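Local coordinates for protein WZI (Escherichia coli, PDB 2YNK) that is an outer membrane beta-barrel lectin that binds carbohydrate, probably capsular polysaccharide, and underpins assembly of the group 1 capsule, at residues Ala391-Glu396 against Asp408-Ile413; Ala329-Thr334 against Asp366-Ala371; Glu119-Gly124 against Gln355-Gly360; Gly351-Gly356 against Ser399-Phe404. All coordinates share one frame; numbering follows the deposited sequence.

Contact 1 of 4, residues Ala391-Glu396 against Asp408-Ile413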
loop_
_atom_site.group_PDB
_atom_site.type_symbol
_atom_site.label_atom_id
_atom_site.label_comp_id
_atom_site.label_asym_id
_atom_site.label_seq_id
_atom_site.Cartn_x
_atom_site.Cartn_y
_atom_site.Cartn_z
ATOM N N ALA A 391 -9.648 16.856 4.534
ATOM C CA ALA A 391 -8.653 16.925 3.460
ATOM C C ALA A 391 -8.801 18.150 2.547
ATOM O O ALA A 391 -9.813 18.308 1.867
ATOM C CB ALA A 391 -8.709 15.645 2.636
ATOM N N LYS A 392 -7.789 19.013 2.541
ATOM C CA LYS A 392 -7.671 20.066 1.534
ATOM C C LYS A 392 -6.841 19.497 0.401
ATOM O O LYS A 392 -5.720 19.056 0.633
ATOM C CB LYS A 392 -6.962 21.300 2.090
ATOM C CG LYS A 392 -7.732 22.040 3.166
ATOM C CD LYS A 392 -7.065 23.368 3.524
ATOM C CE LYS A 392 -7.464 24.515 2.591
ATOM N NZ LYS A 392 -6.904 24.414 1.214
ATOM N N VAL A 393 -7.376 19.517 -0.817
ATOM C CA VAL A 393 -6.734 18.862 -1.949
ATOM C C VAL A 393 -6.592 19.792 -3.167
ATOM O O VAL A 393 -7.439 20.664 -3.405
ATOM C CB VAL A 393 -7.510 17.593 -2.348
ATOM C CG1 VAL A 393 -7.510 16.598 -1.201
ATOM C CG2 VAL A 393 -8.940 17.917 -2.749
ATOM N N ASN A 394 -5.509 19.589 -3.921
ATOM C CA ASN A 394 -5.234 20.289 -5.186
ATOM C C ASN A 394 -5.561 21.802 -5.203
ATOM O O ASN A 394 -6.291 22.289 -6.073
ATOM C CB ASN A 394 -5.918 19.555 -6.352
ATOM C CG ASN A 394 -5.326 19.924 -7.708
ATOM O OD1 ASN A 394 -4.442 20.782 -7.802
ATOM N ND2 ASN A 394 -5.820 19.288 -8.769
ATOM N N PRO A 395 -4.983 22.559 -4.260
ATOM C CA PRO A 395 -5.280 23.988 -4.152
ATOM C C PRO A 395 -4.975 24.798 -5.424
ATOM O O PRO A 395 -5.573 25.851 -5.626
ATOM C CB PRO A 395 -4.385 24.441 -2.993
ATOM C CG PRO A 395 -3.265 23.469 -2.982
ATOM C CD PRO A 395 -3.881 22.160 -3.369
ATOM N N GLU A 396 -4.060 24.303 -6.259
ATOM C CA GLU A 396 -3.689 24.953 -7.523
ATOM C C GLU A 396 -4.445 24.421 -8.745
ATOM O O GLU A 396 -4.070 24.725 -9.876
ATOM C CB GLU A 396 -2.176 24.805 -7.763
ATOM C CG GLU A 396 -1.301 25.454 -6.698
ATOM C CD GLU A 396 -1.581 26.940 -6.542
ATOM O OE1 GLU A 396 -1.801 27.624 -7.568
ATOM O OE2 GLU A 396 -1.597 27.421 -5.386
ATOM N N ASP A 408 -10.472 21.695 -3.361
ATOM C CA ASP A 408 -11.625 21.352 -2.544
ATOM C C ASP A 408 -11.208 21.106 -1.095
ATOM O O ASP A 408 -10.058 20.793 -0.826
ATOM C CB ASP A 408 -12.289 20.111 -3.134
ATOM C CG ASP A 408 -13.783 20.071 -2.897
ATOM O OD1 ASP A 408 -14.272 20.780 -1.986
ATOM O OD2 ASP A 408 -14.479 19.322 -3.630
ATOM N N THR A 409 -12.141 21.288 -0.166
ATOM C CA THR A 409 -11.969 20.853 1.224
ATOM C C THR A 409 -12.973 19.740 1.486
ATOM O O THR A 409 -14.174 19.931 1.330
ATOM C CB THR A 409 -12.207 21.983 2.239
ATOM O OG1 THR A 409 -11.211 22.996 2.066
ATOM C CG2 THR A 409 -12.131 21.446 3.670
ATOM N N LEU A 410 -12.472 18.579 1.878
ATOM C CA LEU A 410 -13.311 17.404 2.068
ATOM C C LEU A 410 -13.461 17.121 3.551
ATOM O O LEU A 410 -12.478 17.114 4.271
ATOM C CB LEU A 410 -12.679 16.207 1.365
ATOM C CG LEU A 410 -12.264 16.502 -0.078
ATOM C CD1 LEU A 410 -11.630 15.264 -0.693
ATOM C CD2 LEU A 410 -13.445 17.003 -0.914
ATOM N N LYS A 411 -14.703 16.943 3.997
ATOM C CA LYS A 411 -15.011 16.482 5.347
ATOM C C LYS A 411 -15.947 15.303 5.179
ATOM O O LYS A 411 -17.108 15.481 4.790
ATOM C CB LYS A 411 -15.692 17.571 6.171
ATOM C CG LYS A 411 -14.758 18.671 6.636
ATOM C CD LYS A 411 -15.479 19.996 6.830
ATOM C CE LYS A 411 -14.485 21.119 7.108
ATOM N NZ LYS A 411 -15.109 22.474 7.097
ATOM N N GLY A 412 -15.431 14.105 5.460
ATOM C CA GLY A 412 -16.166 12.875 5.193
ATOM C C GLY A 412 -16.118 11.833 6.295
ATOM O O GLY A 412 -15.184 11.790 7.098
ATOM N N ILE A 413 -17.149 10.992 6.300
ATOM C CA ILE A 413 -17.274 9.846 7.187
ATOM C C ILE A 413 -17.472 8.609 6.317
ATOM O O ILE A 413 -18.187 8.658 5.314
ATOM C CB ILE A 413 -18.473 10.014 8.149
ATOM C CG1 ILE A 413 -18.575 8.821 9.120
ATOM C CG2 ILE A 413 -19.771 10.194 7.372
ATOM C CD1 ILE A 413 -19.560 9.037 10.259
#
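Ala391 and Leu410 form a hydrogen-bonded pair where two neighbouring antiparallel strands of the Wzi beta-barrel, 383-393 and 408-422, meet at the loop that joins them. Both backbone bonds of this pair are made, Leu410 N reaching Ala391 O at 2.7 Å and Ala391 N reaching Leu410 O at 2.9 Å. The next hydrogen-bonded pair, Val393 with Asp408, ends the pairing at the loop. The side chains of these four residues share the buried face. Ala391 CB lies 4.2 Å from Leu410 CB, while in Val393, with CG1 anti to the carbonyl carbon (chi1 -62°), CG2 is left beside Asp408 CB. The carboxylate of Asp408 leads on, away from Val393, to the backbone N atoms of Asn437 and Asn438 and thus ties in the next hairpin loop. The other face is looser and partly exposed. There the aliphatic part of Lys392 passes over Thr409 at a slant, CG 3.8 Å from Thr409 OG1, and the bend at chi3 keeps CE near the same oxygen. On the loop side of the pairing, Val393 N bonds to Asp408 O at 3.0 Å.

Contact 2 of 4, residues Ala329-Thr334 against Asp366-Ala371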
loop_
_atom_site.group_PDB
_atom_site.type_symbol
_atom_site.label_atom_id
_atom_site.label_comp_id
_atom_site.label_asym_id
_atom_site.label_seq_id
_atom_site.Cartn_x
_atom_site.Cartn_y
_atom_site.Cartn_z
ATOM N N ALA A 329 -1.714 11.926 9.884
ATOM C CA ALA A 329 -1.682 13.250 9.240
ATOM C C ALA A 329 -0.706 13.269 8.064
ATOM O O ALA A 329 0.402 12.757 8.187
ATOM C CB ALA A 329 -1.311 14.328 10.247
ATOM N N HIS A 330 -1.127 13.832 6.929
ATOM C CA HIS A 330 -0.269 13.962 5.746
ATOM C C HIS A 330 -0.127 15.399 5.339
ATOM O O HIS A 330 -1.044 16.191 5.520
ATOM C CB HIS A 330 -0.875 13.233 4.556
ATOM C CG HIS A 330 -0.945 11.733 4.700
ATOM N ND1 HIS A 330 -1.150 10.933 3.650
ATOM C CD2 HIS A 330 -0.821 10.897 5.812
ATOM C CE1 HIS A 330 -1.173 9.655 4.058
ATOM N NE2 HIS A 330 -0.972 9.636 5.381
ATOM N N ASP A 331 1.016 15.744 4.755
ATOM C CA ASP A 331 1.181 17.040 4.095
ATOM C C ASP A 331 2.030 16.874 2.839
ATOM O O ASP A 331 3.238 16.649 2.918
ATOM C CB ASP A 331 1.814 18.067 5.045
ATOM C CG ASP A 331 1.809 19.483 4.470
ATOM O OD1 ASP A 331 2.355 19.667 3.363
ATOM O OD2 ASP A 331 1.271 20.413 5.123
ATOM N N THR A 332 1.391 16.988 1.678
ATOM C CA THR A 332 2.083 16.813 0.401
ATOM C C THR A 332 2.358 18.144 -0.312
ATOM O O THR A 332 2.582 18.181 -1.525
ATOM C CB THR A 332 1.327 15.833 -0.513
ATOM O OG1 THR A 332 0.023 16.351 -0.798
ATOM C CG2 THR A 332 1.213 14.471 0.169
ATOM N N ARG A 333 2.359 19.234 0.444
ATOM C CA ARG A 333 2.959 20.473 -0.034
ATOM C C ARG A 333 4.478 20.360 0.087
ATOM O O ARG A 333 4.994 19.374 0.619
ATOM C CB ARG A 333 2.460 21.667 0.782
ATOM C CG ARG A 333 0.961 21.904 0.685
ATOM C CD ARG A 333 0.517 23.040 1.586
ATOM N NE ARG A 333 0.549 22.649 2.991
ATOM C CZ ARG A 333 0.306 23.476 4.004
ATOM N NH1 ARG A 333 0.005 24.754 3.784
ATOM N NH2 ARG A 333 0.364 23.018 5.247
ATOM N N THR A 334 5.191 21.367 -0.407
ATOM C CA THR A 334 6.635 21.440 -0.213
ATOM C C THR A 334 6.944 22.254 1.041
ATOM O O THR A 334 6.645 23.457 1.115
ATOM C CB THR A 334 7.341 22.018 -1.442
ATOM O OG1 THR A 334 7.432 20.995 -2.442
ATOM C CG2 THR A 334 8.745 22.491 -1.082
ATOM N N ASP A 366 0.297 18.876 -2.946
ATOM C CA ASP A 366 -0.211 20.077 -2.271
ATOM C C ASP A 366 -1.366 19.818 -1.302
ATOM O O ASP A 366 -2.076 20.750 -0.923
ATOM C CB ASP A 366 -0.619 21.139 -3.294
ATOM C CG ASP A 366 0.446 21.393 -4.333
ATOM O OD1 ASP A 366 1.646 21.296 -3.992
ATOM O OD2 ASP A 366 0.068 21.696 -5.490
ATOM N N GLY A 367 -1.533 18.567 -0.879
ATOM C CA GLY A 367 -2.660 18.182 -0.043
ATOM C C GLY A 367 -2.337 18.119 1.437
ATOM O O GLY A 367 -1.222 17.791 1.825
ATOM N N GLN A 368 -3.329 18.435 2.262
ATOM C CA GLN A 368 -3.241 18.268 3.712
ATOM C C GLN A 368 -4.349 17.311 4.156
ATOM O O GLN A 368 -5.491 17.433 3.706
ATOM C CB GLN A 368 -3.408 19.611 4.407
ATOM C CG GLN A 368 -2.504 20.690 3.856
ATOM C CD GLN A 368 -2.733 22.017 4.528
ATOM O OE1 GLN A 368 -2.619 22.132 5.744
ATOM N NE2 GLN A 368 -3.053 23.030 3.740
ATOM N N LEU A 369 -4.014 16.370 5.039
ATOM C CA LEU A 369 -4.948 15.311 5.423
ATOM C C LEU A 369 -4.750 14.835 6.862
ATOM O O LEU A 369 -3.632 14.561 7.289
ATOM C CB LEU A 369 -4.810 14.136 4.458
ATOM C CG LEU A 369 -5.655 12.878 4.671
ATOM C CD1 LEU A 369 -6.182 12.397 3.330
ATOM C CD2 LEU A 369 -4.861 11.769 5.349
ATOM N N VAL A 370 -5.854 14.784 7.599
ATOM C CA VAL A 370 -5.926 14.150 8.894
ATOM C C VAL A 370 -7.025 13.104 8.792
ATOM O O VAL A 370 -8.116 13.394 8.302
ATOM C CB VAL A 370 -6.299 15.155 9.993
ATOM C CG1 VAL A 370 -6.238 14.485 11.361
ATOM C CG2 VAL A 370 -5.371 16.358 9.943
ATOM N N ALA A 371 -6.742 11.884 9.233
ATOM C CA ALA A 371 -7.734 10.812 9.165
ATOM C C ALA A 371 -7.612 9.881 10.350
ATOM O O ALA A 371 -6.507 9.541 10.782
ATOM C CB ALA A 371 -7.587 10.032 7.878
#
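Arg333 and Gln368 stack at the end of the pairing between the antiparallel barrel strands 322-331 and 368-377. Arg333 CB sends CG out anti to the carbonyl carbon (chi1 -62°), and CG rests on the backbone of Asp366, 3.6 Å from Asp366 O. CD then approaches the Gln368 amide, and a bend at chi3 lays the guanidinium flat over it. NE faces Gln368 CD, while CZ has Gln368 NE2 above it at 3.4 Å, and NH1 also lies over the amide, near the same nitrogen; the two planes are 9° apart. Stacking thus replaces hydrogen bonding between these groups, and the N-H bonds of the arginine point outward in its own plane. There NH2 and NE both meet Asp331 OD2, NH2 at 2.8 Å on the syn lone pair, a salt bridge that fixes the rotation of the guanidinium. Asp331 OD1 takes Arg333 N and closes an Asx turn. On the opposite, buried face Leu369 CD2 sits over the His330 ring, 4.1 Å from its centroid, in a CH-pi contact; the ring nitrogens are held by Asp361 and Glu328. Thr332 prolongs the strand pairing into the loop: its N bonds to Gly367 O, its O receives Asp366 N, and its hydroxyl, also bonded to Gly364 O, accepts Gly367 N at Thr332 OG1, 2.7 Å away.

Contact 3 of 4, residues Glu119-Gly124 against Gln355-Gly360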
loop_
_atom_site.group_PDB
_atom_site.type_symbol
_atom_site.label_atom_id
_atom_site.label_comp_id
_atom_site.label_asym_id
_atom_site.label_seq_id
_atom_site.Cartn_x
_atom_site.Cartn_y
_atom_site.Cartn_z
ATOM N N GLU A 119 -15.212 3.405 -15.858
ATOM C CA GLU A 119 -13.812 3.697 -15.532
ATOM C C GLU A 119 -13.659 4.943 -14.665
ATOM O O GLU A 119 -14.240 5.992 -14.958
ATOM C CB GLU A 119 -12.988 3.915 -16.807
ATOM C CG GLU A 119 -12.663 2.657 -17.598
ATOM C CD GLU A 119 -11.756 2.947 -18.788
ATOM O OE1 GLU A 119 -11.811 4.079 -19.336
ATOM O OE2 GLU A 119 -10.988 2.038 -19.178
ATOM N N ARG A 120 -12.871 4.808 -13.599
ATOM C CA ARG A 120 -12.419 5.946 -12.816
ATOM C C ARG A 120 -11.029 6.324 -13.317
ATOM O O ARG A 120 -10.777 7.471 -13.674
ATOM C CB ARG A 120 -12.375 5.586 -11.333
ATOM C CG ARG A 120 -13.702 5.120 -10.751
ATOM C CD ARG A 120 -13.517 4.580 -9.340
ATOM N NE ARG A 120 -14.779 4.236 -8.694
ATOM C CZ ARG A 120 -14.881 3.722 -7.470
ATOM N NH1 ARG A 120 -13.795 3.484 -6.752
ATOM N NH2 ARG A 120 -16.074 3.436 -6.960
ATOM N N ILE A 121 -10.135 5.342 -13.349
ATOM C CA ILE A 121 -8.797 5.518 -13.902
ATOM C C ILE A 121 -8.836 5.112 -15.377
ATOM O O ILE A 121 -9.411 4.089 -15.710
ATOM C CB ILE A 121 -7.756 4.677 -13.116
ATOM C CG1 ILE A 121 -7.837 4.981 -11.615
ATOM C CG2 ILE A 121 -6.346 4.945 -13.611
ATOM C CD1 ILE A 121 -6.649 4.485 -10.811
ATOM N N SER A 122 -8.245 5.913 -16.258
ATOM C CA SER A 122 -8.248 5.606 -17.696
ATOM C C SER A 122 -7.481 4.347 -18.007
ATOM O O SER A 122 -6.635 3.907 -17.222
ATOM C CB SER A 122 -7.626 6.740 -18.514
ATOM O OG SER A 122 -8.526 7.823 -18.617
ATOM N N ASN A 123 -7.765 3.781 -19.174
ATOM C CA ASN A 123 -7.046 2.620 -19.637
ATOM C C ASN A 123 -7.165 2.473 -21.138
ATOM O O ASN A 123 -7.890 3.230 -21.788
ATOM C CB ASN A 123 -7.583 1.370 -18.933
ATOM C CG ASN A 123 -6.489 0.388 -18.553
ATOM O OD1 ASN A 123 -5.346 0.766 -18.302
ATOM N ND2 ASN A 123 -6.847 -0.886 -18.504
ATOM N N GLY A 124 -6.426 1.520 -21.695
ATOM C CA GLY A 124 -6.536 1.192 -23.110
ATOM C C GLY A 124 -7.837 0.470 -23.405
ATOM O O GLY A 124 -8.400 0.601 -24.481
ATOM N N GLN A 355 -1.783 7.795 -15.575
ATOM C CA GLN A 355 -3.181 7.959 -15.964
ATOM C C GLN A 355 -3.923 8.873 -15.014
ATOM O O GLN A 355 -5.089 8.652 -14.684
ATOM C CB GLN A 355 -3.860 6.603 -16.095
ATOM C CG GLN A 355 -3.167 5.742 -17.139
ATOM C CD GLN A 355 -3.616 4.305 -17.145
ATOM O OE1 GLN A 355 -3.541 3.613 -16.127
ATOM N NE2 GLN A 355 -4.045 3.828 -18.309
ATOM N N GLY A 356 -3.227 9.918 -14.582
ATOM C CA GLY A 356 -3.809 10.946 -13.734
ATOM C C GLY A 356 -3.774 10.593 -12.269
ATOM O O GLY A 356 -3.946 11.459 -11.403
ATOM N N TYR A 357 -3.557 9.313 -11.981
ATOM C CA TYR A 357 -3.619 8.840 -10.618
ATOM C C TYR A 357 -2.213 8.764 -10.040
ATOM O O TYR A 357 -1.274 8.300 -10.703
ATOM C CB TYR A 357 -4.419 7.551 -10.539
ATOM C CG TYR A 357 -5.912 7.849 -10.455
ATOM C CD1 TYR A 357 -6.578 8.464 -11.513
ATOM C CD2 TYR A 357 -6.642 7.575 -9.295
ATOM C CE1 TYR A 357 -7.924 8.776 -11.433
ATOM C CE2 TYR A 357 -7.990 7.877 -9.211
ATOM C CZ TYR A 357 -8.629 8.481 -10.287
ATOM O OH TYR A 357 -9.974 8.785 -10.219
ATOM N N PRO A 358 -2.048 9.311 -8.827
ATOM C CA PRO A 358 -0.744 9.444 -8.202
ATOM C C PRO A 358 -0.074 8.099 -7.895
ATOM O O PRO A 358 -0.738 7.178 -7.453
ATOM C CB PRO A 358 -1.062 10.182 -6.898
ATOM C CG PRO A 358 -2.467 9.819 -6.600
ATOM C CD PRO A 358 -3.125 9.786 -7.938
ATOM N N LEU A 359 1.223 8.026 -8.183
ATOM C CA LEU A 359 2.091 6.937 -7.788
ATOM C C LEU A 359 2.491 7.071 -6.304
ATOM O O LEU A 359 3.029 6.143 -5.706
ATOM C CB LEU A 359 3.362 6.938 -8.651
ATOM C CG LEU A 359 3.405 6.098 -9.924
ATOM C CD1 LEU A 359 2.396 6.594 -10.945
ATOM C CD2 LEU A 359 4.812 6.130 -10.499
ATOM N N GLY A 360 2.252 8.247 -5.735
ATOM C CA GLY A 360 2.530 8.504 -4.338
ATOM C C GLY A 360 1.242 8.464 -3.564
ATOM O O GLY A 360 0.496 7.501 -3.671
#
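The Tyr357 ring carries Ile121 on one face, while Gln355, two residues earlier, places a carbonyl oxygen at the ring edge, in plane. Ile121 CG1 stands almost exactly over the middle of the ring, 3.5 Å from the centroid and 4° off the normal, a CH-pi contact. With CG1 anti to its carbonyl carbon (chi1 -53°), Ile121 extends CD1 over the root of the ring near Tyr357 CG and CD2. The other branch, CG2, turns to the aliphatic part of Gln355 and lies 3.9 Å from Gln355 CB, so one isoleucine fills the angle between the two side chains. Further along, the amides of Gln355 and Asn123 meet with their planes 61° apart, joined by a weak bond from Gln355 NE2 to Asn123 OD1 at 3.3 Å; Asn123 ND2 bonds to Ser125 O. The stronger partner of the glutamine nitrogen is Gln204, and Gln355 thereby links two different loops. At the far end of the ring the Tyr357 hydroxyl bonds to Gln79 NE2. Arg120 points the other way, to a salt bridge with Asp93 and a hydrogen bond with Tyr74 OH. The contact joins the loop between barrel strands 107-116 and 127-138 to the short hairpin 353-358, carried by a long loop from the distant side of the sheet. By the usual topology of outer membrane barrels these are probably extracellular loops. Between the two segments the hold is mainly apolar, with one weak amide bond and no salt bridge; the stronger polar bonds of these side chains go to residues outside them.

Contact 4 of 4, residues Gly351-Gly356 against Ser399-Phe404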
loop_
_atom_site.group_PDB
_atom_site.type_symbol
_atom_site.label_atom_id
_atom_site.label_comp_id
_atom_site.label_asym_id
_atom_site.label_seq_id
_atom_site.Cartn_x
_atom_site.Cartn_y
_atom_site.Cartn_z
ATOM N N GLY A 351 3.829 14.754 -14.480
ATOM C CA GLY A 351 4.059 14.698 -13.046
ATOM C C GLY A 351 4.255 13.274 -12.584
ATOM O O GLY A 351 4.406 12.379 -13.403
ATOM N N TYR A 352 4.246 13.077 -11.265
ATOM C CA TYR A 352 4.443 11.758 -10.642
ATOM C C TYR A 352 3.073 11.060 -10.542
ATOM O O TYR A 352 2.558 10.797 -9.444
ATOM C CB TYR A 352 5.113 11.934 -9.275
ATOM C CG TYR A 352 5.640 10.658 -8.633
ATOM C CD1 TYR A 352 6.617 9.891 -9.260
ATOM C CD2 TYR A 352 5.182 10.240 -7.384
ATOM C CE1 TYR A 352 7.104 8.730 -8.683
ATOM C CE2 TYR A 352 5.663 9.083 -6.794
ATOM C CZ TYR A 352 6.624 8.330 -7.446
ATOM O OH TYR A 352 7.111 7.180 -6.876
ATOM N N TYR A 353 2.480 10.814 -11.719
ATOM C CA TYR A 353 1.141 10.241 -11.865
ATOM C C TYR A 353 1.085 9.330 -13.086
ATOM O O TYR A 353 1.622 9.678 -14.138
ATOM C CB TYR A 353 0.090 11.325 -12.104
ATOM C CG TYR A 353 -0.057 12.352 -11.020
ATOM C CD1 TYR A 353 0.854 13.386 -10.895
ATOM C CD2 TYR A 353 -1.132 12.326 -10.153
ATOM C CE1 TYR A 353 0.720 14.358 -9.919
ATOM C CE2 TYR A 353 -1.283 13.290 -9.168
ATOM C CZ TYR A 353 -0.351 14.309 -9.058
ATOM O OH TYR A 353 -0.467 15.270 -8.083
ATOM N N GLN A 354 0.414 8.183 -12.954
ATOM C CA GLN A 354 0.082 7.364 -14.105
ATOM C C GLN A 354 -1.402 7.469 -14.336
ATOM O O GLN A 354 -2.179 7.260 -13.402
ATOM C CB GLN A 354 0.432 5.911 -13.869
ATOM C CG GLN A 354 0.197 5.055 -15.097
ATOM C CD GLN A 354 0.551 3.619 -14.880
ATOM O OE1 GLN A 354 1.543 3.134 -15.412
ATOM N NE2 GLN A 354 -0.253 2.927 -14.096
ATOM N N GLN A 355 -1.783 7.795 -15.575
ATOM C CA GLN A 355 -3.181 7.959 -15.964
ATOM C C GLN A 355 -3.923 8.873 -15.014
ATOM O O GLN A 355 -5.089 8.652 -14.684
ATOM C CB GLN A 355 -3.860 6.603 -16.095
ATOM C CG GLN A 355 -3.167 5.742 -17.139
ATOM C CD GLN A 355 -3.616 4.305 -17.145
ATOM O OE1 GLN A 355 -3.541 3.613 -16.127
ATOM N NE2 GLN A 355 -4.045 3.828 -18.309
ATOM N N GLY A 356 -3.227 9.918 -14.582
ATOM C CA GLY A 356 -3.809 10.946 -13.734
ATOM C C GLY A 356 -3.774 10.593 -12.269
ATOM O O GLY A 356 -3.946 11.459 -11.403
ATOM N N SER A 399 -4.184 20.168 -13.492
ATOM C CA SER A 399 -4.699 19.149 -14.405
ATOM C C SER A 399 -4.002 17.772 -14.269
ATOM O O SER A 399 -4.617 16.740 -14.530
ATOM C CB SER A 399 -4.551 19.634 -15.832
ATOM O OG SER A 399 -3.178 19.859 -16.128
ATOM N N ILE A 400 -2.738 17.738 -13.862
ATOM C CA ILE A 400 -2.008 16.472 -13.872
ATOM C C ILE A 400 -2.584 15.414 -12.893
ATOM O O ILE A 400 -2.296 14.219 -13.012
ATOM C CB ILE A 400 -0.492 16.681 -13.646
ATOM C CG1 ILE A 400 -0.172 17.106 -12.193
ATOM C CG2 ILE A 400 0.041 17.693 -14.650
ATOM C CD1 ILE A 400 1.312 17.107 -11.866
ATOM N N ASN A 401 -3.420 15.873 -11.960
ATOM C CA ASN A 401 -4.075 15.031 -10.979
ATOM C C ASN A 401 -5.563 14.852 -11.276
ATOM O O ASN A 401 -6.384 15.657 -10.851
ATOM C CB ASN A 401 -3.888 15.655 -9.590
ATOM C CG ASN A 401 -4.551 14.849 -8.478
ATOM O OD1 ASN A 401 -5.145 13.793 -8.717
ATOM N ND2 ASN A 401 -4.451 15.354 -7.249
ATOM N N LYS A 402 -5.900 13.768 -11.968
ATOM C CA LYS A 402 -7.293 13.398 -12.229
ATOM C C LYS A 402 -8.032 12.778 -11.023
ATOM O O LYS A 402 -9.256 12.665 -11.042
ATOM C CB LYS A 402 -7.364 12.439 -13.431
ATOM C CG LYS A 402 -7.080 13.107 -14.775
ATOM C CD LYS A 402 -6.898 12.113 -15.924
ATOM C CE LYS A 402 -8.043 11.094 -16.064
ATOM N NZ LYS A 402 -7.852 9.815 -15.297
ATOM N N ALA A 403 -7.309 12.356 -9.987
ATOM C CA ALA A 403 -7.950 11.860 -8.766
ATOM C C ALA A 403 -8.707 12.994 -8.088
ATOM O O ALA A 403 -9.853 12.845 -7.680
ATOM C CB ALA A 403 -6.913 11.277 -7.806
ATOM N N PHE A 404 -8.045 14.133 -7.942
ATOM C CA PHE A 404 -8.663 15.290 -7.319
ATOM C C PHE A 404 -8.415 16.527 -8.163
ATOM O O PHE A 404 -7.539 17.322 -7.861
ATOM C CB PHE A 404 -8.175 15.410 -5.889
ATOM C CG PHE A 404 -8.651 14.283 -5.042
ATOM C CD1 PHE A 404 -9.898 14.346 -4.440
ATOM C CD2 PHE A 404 -7.902 13.108 -4.932
ATOM C CE1 PHE A 404 -10.365 13.284 -3.682
ATOM C CE2 PHE A 404 -8.368 12.044 -4.188
ATOM C CZ PHE A 404 -9.601 12.131 -3.556
#
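Asn401 OD1, on a side chain that packs against Tyr353, is gripped by two backbone N-H groups of its own segment. Phe404 N lies 3.0 Å from Asn401 OD1, well above the carbonyl plane, and Ala403 N adds a weak bond, so the segment folds back in an Asx motif. Asn401 CB lies 3.5 Å from Tyr353 CE2, and CG, anti to the backbone N (chi1 180°), stays beside that ring atom. The amide nitrogen continues to Met363 O, and the Tyr353 hydroxyl to Gly365 N, so both reach the loop before strand 368-377. Over one face of the tyrosine ring lies the backbone between Ile400 and Asn401, with Ile400 O 3.5 Å above the ring plane and displaced toward its rim. Ile400 crosses the ring at about a right angle and touches CE1 with CD1, which also settles on Gly351 CA at 3.8 Å. The other half of the contact is the turn of the 353-358 hairpin. Gln355 and Gly356 both have positive phi, as in a type I' beta turn, and their carbonyls face the 399-404 loop. Lys402, bent at chi3 and chi4, lies along Gly356 and brings NZ to 3.1 Å from Gln355 O, above the carbonyl plane, while Lys402 N makes a weak bond to Gly356 O. Both turn carbonyls thus have donors from one residue. A lysine ammonium on a neutral carbonyl probably gives a modest electrostatic pull, and the hairpin tip is fastened to the 394-407 loop by backbone acceptors rather than by charge pairing.

In the fold
From the N terminus, the loop at 119-124 waits over 200 residues for its partner in contact 3. Contact 2 closes the long loop between strands 322-331 and 368-377, and the 353-358 hairpin within that loop supplies both contact 3 and contact 4, which share Gln355 and Gly356. Contacts 3 and 4 each cross contact 2, because their segments alternate with its own along the chain. Contact 1, in series after contact 2, closes the next loop at this end of the barrel, and contact 4 crosses it by reaching residues 399-404 within that loop. Contacts 1 and 2 meet through adjoining strands 368-377 and 383-393, where Lys392 O lies 3.0 Å from Gln368 N. Together they join the barrel wall to loops at one end.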